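Local coordinates for protein trichosurin (Trichosurus vulpecula, PDB 2R74) that is a homodimeric milk lipocalin that probably binds and carries small hydrophobic molecules in the cavity of its beta barrel, at residues His29-Ala34 against Asp159-Asp164; Ser36-Ile41 against Gly151-Asn156; Asn97-Glu102 against Ala110-Tyr115. The protein carries 1 engineered substitution. All blocks are in the same frame, centred on the assembly; numbering follows the deposited sequence.

Interaction 1: residues His29-Ala34 against Asp159-Asp164. With ZN (zinc ion), chain C.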
loop_
_atom_site.group_PDB
_atom_site.type_symbol
_atom_site.label_atom_id
_atom_site.label_comp_id
_atom_site.label_asym_id
_atom_site.label_seq_id
_atom_site.Cartn_x
_atom_site.Cartn_y
_atom_site.Cartn_z
ATOM N N HIS A 29 0.791 -22.357 3.712
ATOM C CA HIS A 29 0.555 -22.302 5.154
ATOM C C HIS A 29 0.821 -20.878 5.635
ATOM O O HIS A 29 1.777 -20.247 5.187
ATOM C CB HIS A 29 1.527 -23.231 5.889
ATOM C CG HIS A 29 1.125 -24.673 5.885
ATOM N ND1 HIS A 29 0.316 -25.219 6.859
ATOM C CD2 HIS A 29 1.442 -25.687 5.047
ATOM C CE1 HIS A 29 0.155 -26.509 6.623
ATOM N NE2 HIS A 29 0.827 -26.818 5.531
ATOM N N THR A 30 -0.009 -20.368 6.541
ATOM C CA THR A 30 0.226 -19.030 7.074
ATOM C C THR A 30 1.230 -19.222 8.204
ATOM O O THR A 30 0.977 -19.975 9.139
ATOM C CB THR A 30 -1.063 -18.387 7.639
ATOM O OG1 THR A 30 -2.003 -18.174 6.575
ATOM C CG2 THR A 30 -0.737 -17.042 8.296
ATOM N N VAL A 31 2.374 -18.552 8.108
ATOM C CA VAL A 31 3.419 -18.678 9.120
ATOM C C VAL A 31 3.550 -17.454 10.035
ATOM O O VAL A 31 3.799 -17.597 11.230
ATOM C CB VAL A 31 4.771 -18.969 8.444
ATOM C CG1 VAL A 31 5.856 -19.182 9.496
ATOM C CG2 VAL A 31 4.632 -20.210 7.552
ATOM N N VAL A 32 3.388 -16.256 9.480
ATOM C CA VAL A 32 3.474 -15.035 10.279
ATOM C C VAL A 32 2.448 -13.993 9.828
ATOM O O VAL A 32 2.218 -13.804 8.628
ATOM C CB VAL A 32 4.870 -14.366 10.192
ATOM C CG1 VAL A 32 4.931 -13.193 11.166
ATOM C CG2 VAL A 32 5.973 -15.367 10.511
ATOM N N LEU A 33 1.830 -13.331 10.804
ATOM C CA LEU A 33 0.853 -12.281 10.545
ATOM C C LEU A 33 1.331 -11.025 11.270
ATOM O O LEU A 33 1.848 -11.098 12.392
ATOM C CB LEU A 33 -0.524 -12.664 11.092
ATOM C CG LEU A 33 -1.255 -13.863 10.489
ATOM C CD1 LEU A 33 -2.578 -14.065 11.220
ATOM C CD2 LEU A 33 -1.496 -13.620 9.005
ATOM N N ALA A 34 1.171 -9.875 10.632
ATOM C CA ALA A 34 1.576 -8.615 11.246
ATOM C C ALA A 34 0.569 -7.561 10.829
ATOM O O ALA A 34 0.138 -7.528 9.679
ATOM C CB ALA A 34 2.973 -8.225 10.794
ATOM N N ASP A 159 3.798 -14.784 15.100
ATOM C CA ASP A 159 4.369 -15.952 14.450
ATOM C C ASP A 159 3.432 -17.091 14.833
ATOM O O ASP A 159 3.454 -17.558 15.966
ATOM C CB ASP A 159 5.765 -16.228 15.003
ATOM C CG ASP A 159 6.425 -17.424 14.352
ATOM O OD1 ASP A 159 5.702 -18.292 13.821
ATOM O OD2 ASP A 159 7.670 -17.504 14.387
ATOM N N ILE A 160 2.600 -17.544 13.906
ATOM C CA ILE A 160 1.674 -18.612 14.257
ATOM C C ILE A 160 2.213 -20.018 14.032
ATOM O O ILE A 160 1.531 -20.995 14.336
ATOM C CB ILE A 160 0.335 -18.463 13.518
ATOM C CG1 ILE A 160 0.552 -18.557 12.011
ATOM C CG2 ILE A 160 -0.314 -17.129 13.885
ATOM C CD1 ILE A 160 -0.735 -18.659 11.235
ATOM N N SER A 161 3.433 -20.126 13.513
ATOM C CA SER A 161 4.026 -21.440 13.280
ATOM C C SER A 161 4.210 -22.123 14.627
ATOM O O SER A 161 4.153 -23.345 14.734
ATOM C CB SER A 161 5.389 -21.308 12.594
ATOM O OG SER A 161 6.342 -20.711 13.460
ATOM N N GLU A 162 4.418 -21.308 15.654
ATOM C CA GLU A 162 4.632 -21.787 17.012
ATOM C C GLU A 162 3.343 -21.806 17.821
ATOM O O GLU A 162 3.374 -21.750 19.051
ATOM C CB GLU A 162 5.660 -20.892 17.706
ATOM C CG GLU A 162 5.345 -19.408 17.580
ATOM C CD GLU A 162 6.451 -18.524 18.129
ATOM O OE1 GLU A 162 7.606 -18.666 17.673
ATOM O OE2 GLU A 162 6.162 -17.683 19.009
ATOM N N VAL A 163 2.211 -21.883 17.129
ATOM C CA VAL A 163 0.911 -21.904 17.788
ATOM C C VAL A 163 -0.050 -22.839 17.066
ATOM O O VAL A 163 0.013 -22.985 15.847
ATOM C CB VAL A 163 0.284 -20.488 17.830
ATOM C CG1 VAL A 163 -1.139 -20.561 18.355
ATOM C CG2 VAL A 163 1.122 -19.576 18.709
ATOM N N ASP A 164 -0.930 -23.486 17.821
ATOM C CA ASP A 164 -1.902 -24.383 17.215
ATOM C C ASP A 164 -3.081 -23.526 16.772
ATOM O O ASP A 164 -3.542 -22.649 17.501
ATOM C CB ASP A 164 -2.366 -25.446 18.213
ATOM C CG ASP A 164 -3.302 -24.891 19.261
ATOM O OD1 ASP A 164 -2.906 -23.941 19.972
ATOM O OD2 ASP A 164 -4.437 -25.405 19.373
HETATM ZN ZN ZN C . 1.281 -28.539 4.232
#
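Ile160 lays its side chain against the backbone and side chain of Thr30, the tight part of this contact. CG1 of Ile160 lies between its own backbone N and carbonyl carbon (chi1 62°), and the extended chain carries CD1 to 3.4 Å from Thr30 CG2, closer than usual for two methyl groups. Thr30 OG1 is turned to the backbone N of Ile51. Next to this, Ile160 N donates to Val31 O at 2.9 Å, arriving from above the carbonyl plane, and Ser161 N reaches the same oxygen only weakly. Asp159 OD1 accepts from Ser161 N (2.9 Å), an Asx turn, and also from Ser161 OG on its syn side; OD2 forms a salt bridge with Lys140. Packing thins out toward Ser161, whose CB rests 3.8 Å from Val31 CG1, and the solvent-exposed chain from Glu162 onward turns away from strand 29-35. At the start of that strand, away from Ile160, His29 NE2 binds a zinc ion at 2.2 Å, as does His27. Val32 and Asp159 form an antiparallel non-hydrogen-bonded pair, placing strand 29-35 of the lipocalin barrel between 157-159 and 121-130; Val31 and Val32 form a classic beta bulge opposite Leu128, and Val32 packs on Phe143 of helix 137-148.

Interaction 2: residues Ser36-Ile41 against Gly151-Asn156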
loop_
_atom_site.group_PDB
_atom_site.type_symbol
_atom_site.label_atom_id
_atom_site.label_comp_id
_atom_site.label_asym_id
_atom_site.label_seq_id
_atom_site.Cartn_x
_atom_site.Cartn_y
_atom_site.Cartn_z
ATOM N N SER A 36 -1.060 -3.295 11.602
ATOM C CA SER A 36 -1.009 -1.988 12.245
ATOM C C SER A 36 -2.034 -1.943 13.381
ATOM O O SER A 36 -1.898 -1.159 14.323
ATOM C CB SER A 36 -1.298 -0.891 11.218
ATOM O OG SER A 36 -2.429 -1.226 10.435
ATOM N N ASP A 37 -3.056 -2.788 13.280
ATOM C CA ASP A 37 -4.105 -2.888 14.299
ATOM C C ASP A 37 -4.091 -4.338 14.758
ATOM O O ASP A 37 -4.629 -5.214 14.081
ATOM C CB ASP A 37 -5.479 -2.549 13.706
ATOM C CG ASP A 37 -6.616 -2.679 14.728
ATOM O OD1 ASP A 37 -6.409 -3.289 15.801
ATOM O OD2 ASP A 37 -7.725 -2.183 14.443
ATOM N N ARG A 38 -3.474 -4.575 15.910
ATOM C CA ARG A 38 -3.342 -5.915 16.462
ATOM C C ARG A 38 -4.630 -6.717 16.528
ATOM O O ARG A 38 -4.626 -7.910 16.241
ATOM C CB ARG A 38 -2.708 -5.848 17.855
ATOM C CG ARG A 38 -2.132 -7.175 18.329
ATOM C CD ARG A 38 -1.234 -6.984 19.538
ATOM N NE ARG A 38 -0.568 -8.220 19.947
ATOM C CZ ARG A 38 -1.185 -9.257 20.505
ATOM N NH1 ARG A 38 -2.492 -9.214 20.723
ATOM N NH2 ARG A 38 -0.496 -10.337 20.850
ATOM N N SER A 39 -5.732 -6.076 16.899
ATOM C CA SER A 39 -6.997 -6.796 17.004
ATOM C C SER A 39 -7.419 -7.456 15.693
ATOM O O SER A 39 -8.148 -8.445 15.705
ATOM C CB SER A 39 -8.115 -5.867 17.509
ATOM O OG SER A 39 -8.504 -4.915 16.537
ATOM N N LEU A 40 -6.957 -6.928 14.564
ATOM C CA LEU A 40 -7.313 -7.508 13.265
ATOM C C LEU A 40 -6.819 -8.947 13.115
ATOM O O LEU A 40 -7.432 -9.753 12.410
ATOM C CB LEU A 40 -6.739 -6.664 12.121
ATOM C CG LEU A 40 -7.342 -5.274 11.897
ATOM C CD1 LEU A 40 -6.597 -4.571 10.771
ATOM C CD2 LEU A 40 -8.821 -5.397 11.563
ATOM N N ILE A 41 -5.712 -9.271 13.777
ATOM C CA ILE A 41 -5.152 -10.614 13.679
ATOM C C ILE A 41 -5.185 -11.426 14.974
ATOM O O ILE A 41 -4.600 -12.506 15.051
ATOM C CB ILE A 41 -3.705 -10.561 13.142
ATOM C CG1 ILE A 41 -2.860 -9.619 13.997
ATOM C CG2 ILE A 41 -3.713 -10.088 11.693
ATOM C CD1 ILE A 41 -1.412 -9.542 13.570
ATOM N N GLY A 151 7.896 1.469 11.847
ATOM C CA GLY A 151 7.306 2.029 13.053
ATOM C C GLY A 151 6.306 1.206 13.841
ATOM O O GLY A 151 5.636 1.743 14.724
ATOM N N PHE A 152 6.197 -0.086 13.548
ATOM C CA PHE A 152 5.251 -0.930 14.265
ATOM C C PHE A 152 5.906 -1.715 15.392
ATOM O O PHE A 152 7.059 -2.125 15.291
ATOM C CB PHE A 152 4.552 -1.871 13.283
ATOM C CG PHE A 152 3.817 -1.145 12.197
ATOM C CD1 PHE A 152 4.288 -1.148 10.897
ATOM C CD2 PHE A 152 2.681 -0.404 12.494
ATOM C CE1 PHE A 152 3.645 -0.421 9.913
ATOM C CE2 PHE A 152 2.035 0.324 11.518
ATOM C CZ PHE A 152 2.517 0.317 10.223
ATOM N N ARG A 153 5.154 -1.921 16.469
ATOM C CA ARG A 153 5.662 -2.631 17.637
ATOM C C ARG A 153 5.770 -4.136 17.419
ATOM O O ARG A 153 4.951 -4.740 16.720
ATOM C CB ARG A 153 4.766 -2.338 18.848
ATOM C CG ARG A 153 3.377 -2.959 18.770
ATOM C CD ARG A 153 2.412 -2.339 19.783
ATOM N NE ARG A 153 1.238 -3.186 20.000
ATOM C CZ ARG A 153 -0.000 -2.729 20.169
ATOM N NH1 ARG A 153 -0.243 -1.425 20.142
ATOM N NH2 ARG A 153 -1.000 -3.580 20.366
ATOM N N ARG A 154 6.791 -4.733 18.025
ATOM C CA ARG A 154 7.025 -6.168 17.920
ATOM C C ARG A 154 5.796 -6.951 18.376
ATOM O O ARG A 154 5.558 -8.072 17.925
ATOM C CB ARG A 154 8.252 -6.556 18.760
ATOM C CG ARG A 154 8.423 -8.051 18.985
ATOM C CD ARG A 154 9.796 -8.392 19.561
ATOM N NE ARG A 154 10.802 -8.578 18.516
ATOM C CZ ARG A 154 11.860 -7.792 18.333
ATOM N NH1 ARG A 154 12.067 -6.751 19.128
ATOM N NH2 ARG A 154 12.714 -8.053 17.352
ATOM N N GLU A 155 5.008 -6.342 19.258
ATOM C CA GLU A 155 3.802 -6.969 19.789
ATOM C C GLU A 155 2.756 -7.211 18.697
ATOM O O GLU A 155 1.848 -8.030 18.867
ATOM C CB GLU A 155 3.171 -6.080 20.871
ATOM C CG GLU A 155 4.150 -5.297 21.744
ATOM C CD GLU A 155 5.116 -6.187 22.497
ATOM O OE1 GLU A 155 4.670 -7.209 23.061
ATOM O OE2 GLU A 155 6.321 -5.859 22.533
ATOM N N ASN A 156 2.878 -6.497 17.583
ATOM C CA ASN A 156 1.915 -6.618 16.494
ATOM C C ASN A 156 2.285 -7.649 15.435
ATOM O O ASN A 156 1.648 -7.722 14.383
ATOM C CB ASN A 156 1.698 -5.254 15.834
ATOM C CG ASN A 156 0.724 -4.381 16.609
ATOM O OD1 ASN A 156 0.694 -4.409 17.840
ATOM N ND2 ASN A 156 -0.076 -3.597 15.890
HETATM O O HOH W 1 -2.544 -2.308 17.753
#
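Arg38 stretches across to the turn at Glu155 and Asn156, with its CG anti to the backbone N (chi1 -162°) and the chain extended as far as NE. This reach delivers NE to Glu155 O at 2.7 Å, with an N-H...O angle of 152°. The oxygen lies close to the guanidinium plane, whereas the donor stands above the plane of the carbonyl. A salt bridge from NH1 to Glu42 gives the same guanidinium a second hold. Arg153 meets Arg38 at about a right angle, the edge of its guanidinium directed at the aliphatic chain: NH2 comes within 3.5 Å of Arg38 CD. The two guanidinium planes are only 20° apart, but Arg38 NE and Arg153 NH2 remain 4.7 Å from each other. The Asn156 amide lies against one face of the Arg153 guanidinium and alongside the Arg38 methylenes, OD1 3.6 Å from Arg38 CD; its ND2 donates to Ser35 O. A water accepts from Arg38 N and, weakly, from Asn156 ND2. In the lipocalin fold this contact joins the long loop that follows the first barrel strand, 29-35, to the connection between helix 137-148 and the short strand 157-159; the 3-10 segment 154-156 of that connection presents the Glu155 carbonyl to Arg38. Toward the helix the chemistry turns apolar. Ser36 CB approaches the Phe152 ring obliquely, 3.6 Å from CE2, while Ser36 OG is engaged by Asn123 and Val124 of strand 121-130. The Phe152 ring stacks with Phe147 of the helix. Val122 of the second subunit packs on Ser36, and its Gly120 on Phe152. On the buried side Ile41 directs CD1 at Asn156 O, 3.7 Å away, and also touches Leu33 and Ser35.

Interaction 3: residues Asn97-Glu102 against Ala110-Tyr115. Engineered in segment 97-102: Glu102 (natural residue Gly).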
loop_
_atom_site.group_PDB
_atom_site.type_symbol
_atom_site.label_atom_id
_atom_site.label_comp_id
_atom_site.label_asym_id
_atom_site.label_seq_id
_atom_site.Cartn_x
_atom_site.Cartn_y
_atom_site.Cartn_z
ATOM N N ASN A 97 -9.709 -3.808 -0.229
ATOM C CA ASN A 97 -8.278 -3.999 0.009
ATOM C C ASN A 97 -7.434 -3.930 -1.251
ATOM O O ASN A 97 -7.822 -4.445 -2.299
ATOM C CB ASN A 97 -8.012 -5.378 0.632
ATOM C CG ASN A 97 -8.859 -5.654 1.857
ATOM O OD1 ASN A 97 -8.444 -5.398 2.993
ATOM N ND2 ASN A 97 -10.059 -6.187 1.634
ATOM N N ASP A 98 -6.275 -3.288 -1.135
ATOM C CA ASP A 98 -5.314 -3.236 -2.225
ATOM C C ASP A 98 -4.355 -4.346 -1.788
ATOM O O ASP A 98 -3.830 -4.299 -0.678
ATOM C CB ASP A 98 -4.562 -1.903 -2.254
ATOM C CG ASP A 98 -5.420 -0.753 -2.734
ATOM O OD1 ASP A 98 -6.176 -0.942 -3.707
ATOM O OD2 ASP A 98 -5.316 0.349 -2.153
ATOM N N VAL A 99 -4.136 -5.340 -2.641
ATOM C CA VAL A 99 -3.268 -6.466 -2.296
ATOM C C VAL A 99 -2.006 -6.541 -3.156
ATOM O O VAL A 99 -2.087 -6.560 -4.384
ATOM C CB VAL A 99 -4.034 -7.804 -2.441
ATOM C CG1 VAL A 99 -3.143 -8.970 -2.021
ATOM C CG2 VAL A 99 -5.311 -7.771 -1.608
ATOM N N TYR A 100 -0.846 -6.600 -2.504
ATOM C CA TYR A 100 0.429 -6.681 -3.208
ATOM C C TYR A 100 1.162 -7.971 -2.864
ATOM O O TYR A 100 1.316 -8.320 -1.692
ATOM C CB TYR A 100 1.313 -5.480 -2.848
ATOM C CG TYR A 100 0.748 -4.153 -3.313
ATOM C CD1 TYR A 100 1.044 -3.647 -4.574
ATOM C CD2 TYR A 100 -0.094 -3.415 -2.492
ATOM C CE1 TYR A 100 0.517 -2.438 -4.997
ATOM C CE2 TYR A 100 -0.625 -2.214 -2.905
ATOM C CZ TYR A 100 -0.319 -1.728 -4.150
ATOM O OH TYR A 100 -0.849 -0.522 -4.542
ATOM N N TYR A 101 1.612 -8.673 -3.900
ATOM C CA TYR A 101 2.335 -9.928 -3.744
ATOM C C TYR A 101 3.831 -9.686 -3.921
ATOM O O TYR A 101 4.245 -8.922 -4.795
ATOM C CB TYR A 101 1.847 -10.944 -4.790
ATOM C CG TYR A 101 2.795 -12.106 -5.004
ATOM C CD1 TYR A 101 2.958 -13.087 -4.036
ATOM C CD2 TYR A 101 3.543 -12.207 -6.172
ATOM C CE1 TYR A 101 3.840 -14.138 -4.224
ATOM C CE2 TYR A 101 4.425 -13.254 -6.368
ATOM C CZ TYR A 101 4.567 -14.216 -5.390
ATOM O OH TYR A 101 5.434 -15.263 -5.584
ATOM N N GLU A 102 4.636 -10.323 -3.077
ATOM C CA GLU A 102 6.087 -10.194 -3.151
ATOM C C GLU A 102 6.742 -11.522 -2.763
ATOM O O GLU A 102 6.198 -12.277 -1.964
ATOM C CB GLU A 102 6.601 -9.116 -2.181
ATOM C CG GLU A 102 5.988 -7.745 -2.316
ATOM C CD GLU A 102 6.615 -6.724 -1.380
ATOM O OE1 GLU A 102 7.230 -7.128 -0.380
ATOM O OE2 GLU A 102 6.474 -5.521 -1.639
ATOM N N ALA A 110 5.717 -16.863 0.111
ATOM C CA ALA A 110 4.953 -15.834 -0.574
ATOM C C ALA A 110 4.565 -14.781 0.453
ATOM O O ALA A 110 4.152 -15.115 1.562
ATOM C CB ALA A 110 3.697 -16.435 -1.208
ATOM N N LYS A 111 4.728 -13.510 0.103
ATOM C CA LYS A 111 4.337 -12.449 1.012
ATOM C C LYS A 111 3.199 -11.666 0.383
ATOM O O LYS A 111 3.291 -11.253 -0.772
ATOM C CB LYS A 111 5.485 -11.479 1.294
ATOM C CG LYS A 111 5.102 -10.455 2.350
ATOM C CD LYS A 111 5.720 -9.081 2.127
ATOM C CE LYS A 111 7.214 -9.087 2.321
ATOM N NZ LYS A 111 7.743 -7.696 2.222
ATOM N N PHE A 112 2.124 -11.479 1.139
ATOM C CA PHE A 112 0.986 -10.711 0.666
ATOM C C PHE A 112 0.750 -9.557 1.636
ATOM O O PHE A 112 0.586 -9.768 2.838
ATOM C CB PHE A 112 -0.271 -11.586 0.579
ATOM C CG PHE A 112 -0.255 -12.562 -0.568
ATOM C CD1 PHE A 112 0.204 -13.861 -0.392
ATOM C CD2 PHE A 112 -0.702 -12.178 -1.825
ATOM C CE1 PHE A 112 0.216 -14.759 -1.451
ATOM C CE2 PHE A 112 -0.691 -13.072 -2.889
ATOM C CZ PHE A 112 -0.233 -14.362 -2.698
ATOM N N ILE A 113 0.760 -8.340 1.107
ATOM C CA ILE A 113 0.530 -7.150 1.913
ATOM C C ILE A 113 -0.868 -6.622 1.620
ATOM O O ILE A 113 -1.183 -6.288 0.481
ATOM C CB ILE A 113 1.532 -6.046 1.563
ATOM C CG1 ILE A 113 2.953 -6.539 1.826
ATOM C CG2 ILE A 113 1.218 -4.790 2.367
ATOM C CD1 ILE A 113 4.020 -5.600 1.294
ATOM N N PHE A 114 -1.703 -6.555 2.650
ATOM C CA PHE A 114 -3.057 -6.056 2.485
ATOM C C PHE A 114 -3.201 -4.671 3.086
ATOM O O PHE A 114 -2.864 -4.449 4.255
ATOM C CB PHE A 114 -4.080 -6.955 3.190
ATOM C CG PHE A 114 -4.288 -8.289 2.539
ATOM C CD1 PHE A 114 -3.275 -9.230 2.507
ATOM C CD2 PHE A 114 -5.516 -8.613 1.984
ATOM C CE1 PHE A 114 -3.485 -10.475 1.930
ATOM C CE2 PHE A 114 -5.728 -9.852 1.408
ATOM C CZ PHE A 114 -4.713 -10.782 1.381
ATOM N N TYR A 115 -3.697 -3.741 2.284
ATOM C CA TYR A 115 -3.972 -2.398 2.768
ATOM C C TYR A 115 -5.494 -2.402 2.829
ATOM O O TYR A 115 -6.166 -2.333 1.798
ATOM C CB TYR A 115 -3.466 -1.341 1.788
ATOM C CG TYR A 115 -1.958 -1.222 1.787
ATOM C CD1 TYR A 115 -1.192 -1.815 0.790
ATOM C CD2 TYR A 115 -1.300 -0.551 2.808
ATOM C CE1 TYR A 115 0.188 -1.745 0.815
ATOM C CE2 TYR A 115 0.080 -0.478 2.845
ATOM C CZ TYR A 115 0.818 -1.077 1.846
ATOM O OH TYR A 115 2.190 -1.023 1.890
#
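Val99 fits its two methyls among the Phe112 and Phe114 rings on one side of this antiparallel hairpin of the lipocalin barrel. CG2 makes an off-centre CH-pi contact with Phe114, 4.1 Å from the ring centroid, while CG1 meets the edge of Phe112 at 4.0 Å from CD2. An isopropyl alcohol bound near Phe114 is consistent with this side lining the ligand pocket. Tyr101 has its CG anti to the backbone N (chi1 162°), which brings CD1 over a face of Phe112, toward the rim and 3.7 Å from CZ; the two ring planes are inclined at 43°. Ala110 CB abuts the edge of the Tyr101 ring, in its plane, 3.8 Å from CE1. On the reverse side Tyr100 and Tyr115 meet rim to rim with their planes at 80°, CD2 of the former against CE1 of the latter. Engineered Glu102 extends beside Lys111, whose bent chain brings NZ to OE1 in a 2.7 Å salt bridge, while Ile113 CD1 lies 3.8 Å from Glu102 OE2. Paired backbone bonds join Asp98 to Tyr115, Tyr100 to Ile113 and Glu102 to Lys111. The Tyr100-Tyr115 side meets the second subunit: Tyr100 OH bonds to its Tyr115, and Asp98, hydrogen-bonded to Tyr117 of its own chain, forms a salt bridge with Arg150 of the second subunit. Within the barrel, strand 96-102 is flanked by 88-92 and strand 109-118 by 121-130.

How the interactions relate
Interactions 1 and 2 are neighbours that touch: Ile41 and Asn156 of interaction 2 pack on Leu33 and Ala34 of interaction 1, and both tie the start of the barrel to chain that follows helix 137-148. Interaction 1 is the buried one, held by backbone bonds to one carbonyl and by aliphatic packing. Interaction 2, more open, relies on arginine and amide groups at loops. Interaction 3 lies about 17 Å from interaction 1, centre to centre, across the chain's centre but in the same sheet; it alone is a regular ladder between two barrel strands. Interactions 2 and 3 both touch the second subunit, by packing and largely by polar groups respectively.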